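Divalent-cation tolerance protein CutA (Thermotoga maritima, PDB 1VHF) is probably involved in resistance toward heavy metals and probably binds copper, as a homotrimeric member of the CutA family. Local coordinates at residues L17-K22 with R72-Y77; C31-E36 with A54-T59. All blocks are in the same frame, centred on the assembly; numbering follows the deposited sequence.

Contact 1: L17-K22 with R72-Y77; sequences LEIGRK and RKLHPY
The CA atoms come nearest at I19 and L74, 6.8 Å apart, where helix 13-25 passes the last turn of helix 64-74 and the loop that leaves it. No hydrogen bond crosses here; the contact is apolar. I19 reaches over with its longer branch: CG1 lies anti to the carbonyl carbon (chi1 -73°), and the extended chain beyond it brings CD1 to 3.5 Å from the L74 carbonyl O. The two side chains lie alongside, running opposite ways, with I19 CG1 and L74 CB 4.1 Å apart. The same I19 CD1 also rests against the proline ring, 4.0 Å from P76 CD. On the other flank L74 meets the aliphatic part of K22, its CD2 4.1 Å from K22 CD; the lysine then carries NZ off from L74. Just past the helix end, H75, whose CB points away from helix 13-25, accepts a bond from Y77 N at ND1, 3.1 Å long and in the ring plane; its NE2 bonds to S8 OG on strand 3-10. This is helix-to-helix-end packing on one side of the antiparallel sheet, in keeping with the ferredoxin-like alpha-beta fold of CutA proteins.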
loop_
_atom_site.group_PDB
_atom_site.type_symbol
_atom_site.label_atom_id
_atom_site.label_comp_id
_atom_site.label_asym_id
_atom_site.label_seq_id
_atom_site.Cartn_x
_atom_site.Cartn_y
_atom_site.Cartn_z
ATOM N N LEU A 17 2.517 -5.707 7.668
ATOM C CA LEU A 17 2.531 -4.837 8.837
ATOM C C LEU A 17 3.906 -4.172 9.044
ATOM O O LEU A 17 3.883 -3.005 9.435
ATOM C CB LEU A 17 2.135 -5.583 10.125
ATOM C CG LEU A 17 0.791 -6.294 10.097
ATOM C CD1 LEU A 17 0.482 -6.808 11.516
ATOM C CD2 LEU A 17 -0.341 -5.459 9.572
ATOM N N GLU A 18 4.992 -4.897 8.763
ATOM C CA GLU A 18 6.324 -4.260 8.980
ATOM C C GLU A 18 6.516 -3.136 7.982
ATOM O O GLU A 18 7.019 -2.062 8.341
ATOM C CB GLU A 18 7.374 -5.355 8.763
ATOM C CG GLU A 18 8.830 -4.906 8.804
ATOM C CD GLU A 18 9.789 -5.771 8.024
ATOM O OE1 GLU A 18 9.490 -6.868 7.523
ATOM O OE2 GLU A 18 10.992 -5.385 7.900
ATOM N N ILE A 19 6.111 -3.359 6.718
ATOM C CA ILE A 19 6.290 -2.296 5.707
ATOM C C ILE A 19 5.387 -1.127 6.032
ATOM O O ILE A 19 5.793 0.041 5.950
ATOM C CB ILE A 19 6.084 -2.910 4.315
ATOM C CG1 ILE A 19 7.331 -3.782 4.033
ATOM C CG2 ILE A 19 5.919 -1.826 3.273
ATOM C CD1 ILE A 19 7.183 -4.609 2.769
ATOM N N GLY A 20 4.147 -1.411 6.444
ATOM C CA GLY A 20 3.279 -0.263 6.829
ATOM C C GLY A 20 3.914 0.496 7.983
ATOM O O GLY A 20 3.849 1.720 7.973
ATOM N N ARG A 21 4.411 -0.212 9.013
ATOM C CA ARG A 21 5.063 0.529 10.117
ATOM C C ARG A 21 6.239 1.330 9.611
ATOM O O ARG A 21 6.388 2.498 10.045
ATOM C CB ARG A 21 5.518 -0.513 11.160
ATOM C CG ARG A 21 6.259 0.167 12.318
ATOM C CD ARG A 21 6.829 -0.856 13.283
ATOM N NE ARG A 21 6.958 -0.349 14.627
ATOM C CZ ARG A 21 6.022 0.100 15.449
ATOM N NH1 ARG A 21 4.749 0.144 15.113
ATOM N NH2 ARG A 21 6.392 0.515 16.654
ATOM N N LYS A 22 7.090 0.816 8.717
ATOM C CA LYS A 22 8.232 1.567 8.212
ATOM C C LYS A 22 7.791 2.806 7.458
ATOM O O LYS A 22 8.416 3.876 7.561
ATOM C CB LYS A 22 9.120 0.684 7.315
ATOM C CG LYS A 22 10.003 -0.223 8.191
ATOM C CD LYS A 22 10.906 -1.100 7.360
ATOM C CE LYS A 22 11.604 -2.154 8.247
ATOM N NZ LYS A 22 12.433 -1.484 9.286
ATOM N N ARG A 72 8.632 0.155 -3.301
ATOM C CA ARG A 72 9.315 -0.759 -4.236
ATOM C C ARG A 72 10.606 -1.277 -3.584
ATOM O O ARG A 72 10.914 -2.472 -3.614
ATOM C CB ARG A 72 9.692 -0.031 -5.521
ATOM C CG ARG A 72 10.516 -0.931 -6.493
ATOM C CD ARG A 72 9.524 -1.810 -7.207
ATOM N NE ARG A 72 10.003 -2.777 -8.148
ATOM C CZ ARG A 72 10.500 -2.637 -9.358
ATOM N NH1 ARG A 72 10.659 -1.431 -9.903
ATOM N NH2 ARG A 72 10.750 -3.724 -10.095
ATOM N N LYS A 73 11.314 -0.390 -2.890
ATOM C CA LYS A 73 12.563 -0.756 -2.238
ATOM C C LYS A 73 12.446 -1.607 -1.024
ATOM O O LYS A 73 13.430 -2.294 -0.632
ATOM C CB LYS A 73 13.388 0.530 -1.973
ATOM C CG LYS A 73 13.987 0.987 -3.305
ATOM C CD LYS A 73 14.716 2.327 -3.199
ATOM C CE LYS A 73 15.147 2.732 -4.595
ATOM N NZ LYS A 73 15.774 4.070 -4.709
ATOM N N LEU A 74 11.316 -1.609 -0.321
ATOM C CA LEU A 74 11.094 -2.455 0.832
ATOM C C LEU A 74 10.379 -3.768 0.453
ATOM O O LEU A 74 10.289 -4.679 1.264
ATOM C CB LEU A 74 10.190 -1.721 1.854
ATOM C CG LEU A 74 10.798 -0.480 2.520
ATOM C CD1 LEU A 74 9.747 0.287 3.309
ATOM C CD2 LEU A 74 11.946 -0.897 3.446
ATOM N N HIS A 75 9.972 -3.872 -0.813
ATOM C CA HIS A 75 9.110 -5.033 -1.126
ATOM C C HIS A 75 9.830 -6.332 -1.248
ATOM O O HIS A 75 10.866 -6.390 -1.939
ATOM C CB HIS A 75 8.388 -4.692 -2.481
ATOM C CG HIS A 75 6.983 -5.226 -2.429
ATOM N ND1 HIS A 75 6.730 -6.572 -2.481
ATOM C CD2 HIS A 75 5.780 -4.603 -2.304
ATOM C CE1 HIS A 75 5.419 -6.775 -2.404
ATOM N NE2 HIS A 75 4.816 -5.581 -2.278
ATOM N N PRO A 76 9.284 -7.430 -0.740
ATOM C CA PRO A 76 9.933 -8.723 -0.922
ATOM C C PRO A 76 9.812 -9.202 -2.353
ATOM O O PRO A 76 10.567 -10.108 -2.797
ATOM C CB PRO A 76 9.204 -9.662 0.017
ATOM C CG PRO A 76 7.889 -9.010 0.303
ATOM C CD PRO A 76 8.089 -7.515 0.115
ATOM N N TYR A 77 8.813 -8.771 -3.114
ATOM C CA TYR A 77 8.606 -9.165 -4.503
ATOM C C TYR A 77 9.409 -8.314 -5.481
ATOM O O TYR A 77 9.557 -7.073 -5.346
ATOM C CB TYR A 77 7.137 -9.110 -4.954
ATOM C CG TYR A 77 6.148 -9.943 -4.181
ATOM C CD1 TYR A 77 6.449 -11.053 -3.427
ATOM C CD2 TYR A 77 4.813 -9.563 -4.285
ATOM C CE1 TYR A 77 5.482 -11.794 -2.768
ATOM C CE2 TYR A 77 3.828 -10.275 -3.631
ATOM C CZ TYR A 77 4.162 -11.358 -2.870
ATOM O OH TYR A 77 3.175 -12.076 -2.222
#

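Contact 2: C31-E36 with A54-T59; sequences CFNAFE and AAIFKT
N33 and I56 face each other as a hydrogen-bonded antiparallel pair and tie the strands through both backbones: N33 N donates to I56 O and I56 N to N33 O, each at 2.9 Å. The same double link joins F35 with A54, and K58 N gives one more bond to C31 O. Between them lie the non-hydrogen-bonded pairs F32-F57 and A34-A55, where CA-H...O contacts join the strands, among them A34 CA to A54 O at 3.1 Å.

On the face with N33 and F35, A54 CB makes a CH-pi contact over one face of the F35 ring, offset toward its rim and 4.1 Å from the centroid. With CG between N and the carbonyl carbon (chi1 49°), the F35 ring leans toward the partner strand and presents that face to the methyl. Alongside, N33 CB packs on I56 CG1 at 3.7 Å. A water donates to N33 OD1 at 2.7 Å; it also lies by K58 NZ, but the lysine end is doubtfully placed and the bridge is tentative. N33 ND2 also bonds F32 O, 3.0 Å away, coming from above the carbonyl plane rather than along a lone pair.

The opposite face is apolar: F32 CB touches F57 CD1 at 3.6 Å, and A34 CB meets A55 CB. Helix 13-25 backs this side, with L17 and L24 against F32 and L23 against F57. Strand 3-10 continues the sheet through backbone bonds of A55 with S8 and of F57 with V6.

The backbone ladder therefore fixes the register, while the two faces differ in chemistry. One is apolar and packs F32 and F57 against a helix; the other is mixed, setting F35 on A54 and N33 on I56 beside a hydrated amide.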
loop_
_atom_site.group_PDB
_atom_site.type_symbol
_atom_site.label_atom_id
_atom_site.label_comp_id
_atom_site.label_asym_id
_atom_site.label_seq_id
_atom_site.Cartn_x
_atom_site.Cartn_y
_atom_site.Cartn_z
ATOM N N CYS A 31 -1.736 6.330 7.183
ATOM C CA CYS A 31 -2.177 5.095 7.807
ATOM C C CYS A 31 -2.252 3.990 6.752
ATOM O O CYS A 31 -2.124 4.297 5.567
ATOM C CB CYS A 31 -3.577 5.287 8.395
ATOM S SG CYS A 31 -4.758 6.037 7.295
ATOM N N PHE A 32 -2.435 2.774 7.220
ATOM C CA PHE A 32 -2.625 1.681 6.282
ATOM C C PHE A 32 -3.752 0.806 6.823
ATOM O O PHE A 32 -4.016 0.765 8.029
ATOM C CB PHE A 32 -1.355 0.825 6.089
ATOM C CG PHE A 32 -0.941 0.022 7.278
ATOM C CD1 PHE A 32 -1.497 -1.219 7.550
ATOM C CD2 PHE A 32 0.055 0.499 8.151
ATOM C CE1 PHE A 32 -1.130 -1.962 8.662
ATOM C CE2 PHE A 32 0.426 -0.245 9.240
ATOM C CZ PHE A 32 -0.155 -1.472 9.541
ATOM N N ASN A 33 -4.393 0.090 5.896
ATOM C CA ASN A 33 -5.414 -0.920 6.214
ATOM C C ASN A 33 -4.984 -2.212 5.495
ATOM O O ASN A 33 -4.817 -2.159 4.270
ATOM C CB ASN A 33 -6.809 -0.518 5.755
ATOM C CG ASN A 33 -7.459 0.593 6.526
ATOM O OD1 ASN A 33 -8.539 1.047 6.118
ATOM N ND2 ASN A 33 -6.928 1.076 7.637
ATOM N N ALA A 34 -4.776 -3.316 6.206
ATOM C CA ALA A 34 -4.318 -4.543 5.533
ATOM C C ALA A 34 -5.297 -5.676 5.822
ATOM O O ALA A 34 -5.976 -5.705 6.857
ATOM C CB ALA A 34 -2.921 -4.909 6.040
ATOM N N PHE A 35 -5.398 -6.630 4.890
ATOM C CA PHE A 35 -6.341 -7.734 5.056
ATOM C C PHE A 35 -5.902 -8.953 4.232
ATOM O O PHE A 35 -5.152 -8.839 3.256
ATOM C CB PHE A 35 -7.780 -7.373 4.622
ATOM C CG PHE A 35 -7.899 -6.731 3.268
ATOM C CD1 PHE A 35 -7.576 -5.391 3.071
ATOM C CD2 PHE A 35 -8.365 -7.473 2.172
ATOM C CE1 PHE A 35 -7.653 -4.793 1.838
ATOM C CE2 PHE A 35 -8.550 -6.855 0.942
ATOM C CZ PHE A 35 -8.165 -5.536 0.755
ATOM N N GLU A 36 -6.273 -10.130 4.711
ATOM C CA GLU A 36 -5.862 -11.371 4.053
ATOM C C GLU A 36 -6.645 -11.589 2.767
ATOM O O GLU A 36 -7.869 -11.342 2.695
ATOM C CB GLU A 36 -6.047 -12.569 5.016
ATOM C CG GLU A 36 -5.251 -13.778 4.541
ATOM C CD GLU A 36 -5.450 -14.983 5.463
ATOM O OE1 GLU A 36 -6.084 -14.829 6.532
ATOM O OE2 GLU A 36 -4.954 -16.051 5.040
ATOM N N ALA A 54 -3.131 -8.085 1.434
ATOM C CA ALA A 54 -3.228 -6.867 0.657
ATOM C C ALA A 54 -3.165 -5.700 1.661
ATOM O O ALA A 54 -3.523 -5.896 2.831
ATOM C CB ALA A 54 -4.572 -6.826 -0.049
ATOM N N ALA A 55 -2.771 -4.550 1.145
ATOM C CA ALA A 55 -2.814 -3.370 1.990
ATOM C C ALA A 55 -3.083 -2.157 1.119
ATOM O O ALA A 55 -2.718 -2.055 -0.041
ATOM C CB ALA A 55 -1.491 -3.170 2.718
ATOM N N ILE A 56 -3.798 -1.230 1.763
ATOM C CA ILE A 56 -4.087 0.077 1.172
ATOM C C ILE A 56 -3.333 1.083 2.072
ATOM O O ILE A 56 -3.522 1.084 3.294
ATOM C CB ILE A 56 -5.522 0.492 0.994
ATOM C CG1 ILE A 56 -6.430 0.396 2.197
ATOM C CG2 ILE A 56 -6.144 -0.283 -0.210
ATOM C CD1 ILE A 56 -7.614 1.361 2.164
ATOM N N PHE A 57 -2.564 1.911 1.433
ATOM C CA PHE A 57 -1.732 2.940 2.115
ATOM C C PHE A 57 -2.340 4.297 1.770
ATOM O O PHE A 57 -2.456 4.594 0.571
ATOM C CB PHE A 57 -0.301 2.849 1.586
ATOM C CG PHE A 57 0.340 1.519 1.858
ATOM C CD1 PHE A 57 0.700 1.154 3.136
ATOM C CD2 PHE A 57 0.568 0.634 0.811
ATOM C CE1 PHE A 57 1.328 -0.058 3.402
ATOM C CE2 PHE A 57 1.194 -0.578 1.057
ATOM C CZ PHE A 57 1.562 -0.924 2.344
ATOM N N LYS A 58 -2.758 5.034 2.782
ATOM C CA LYS A 58 -3.394 6.337 2.506
ATOM C C LYS A 58 -2.394 7.462 2.671
ATOM O O LYS A 58 -1.672 7.537 3.676
ATOM C CB LYS A 58 -4.565 6.563 3.507
ATOM C CG LYS A 58 -5.700 5.576 3.166
ATOM C CD LYS A 58 -6.726 5.473 4.279
ATOM C CE LYS A 58 -6.399 4.222 5.103
ATOM N NZ LYS A 58 -6.701 4.430 6.530
ATOM N N THR A 59 -2.297 8.312 1.624
ATOM C CA THR A 59 -1.368 9.434 1.742
ATOM C C THR A 59 -1.855 10.556 0.820
ATOM O O THR A 59 -2.984 10.489 0.350
ATOM C CB THR A 59 0.064 8.976 1.446
ATOM O OG1 THR A 59 0.974 10.002 1.867
ATOM C CG2 THR A 59 0.295 8.674 -0.033
HETATM O O HOH W 1 -9.132 3.683 6.406
#

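The centres of the two contacts lie 12 Å apart, and they meet directly. Helix 13-25 supplies the first half of contact 1 and is followed by strand 31-43 of contact 2; strand 46-60 of contact 2 is followed by helix 64-74, whose end and following loop complete contact 1. The order along the chain is thus helix, strand, strand, helix, with the hairpin of contact 2 falling between the halves of contact 1. Where they join, G20 CA lies 3.6 Å from F32 CD2 and L17 CD2 is 3.7 Å from F32 CE1. Helix 13-25 rests on the hairpin strands with one side and touches 72-77 with another, so the contacts join sheet and helical layer.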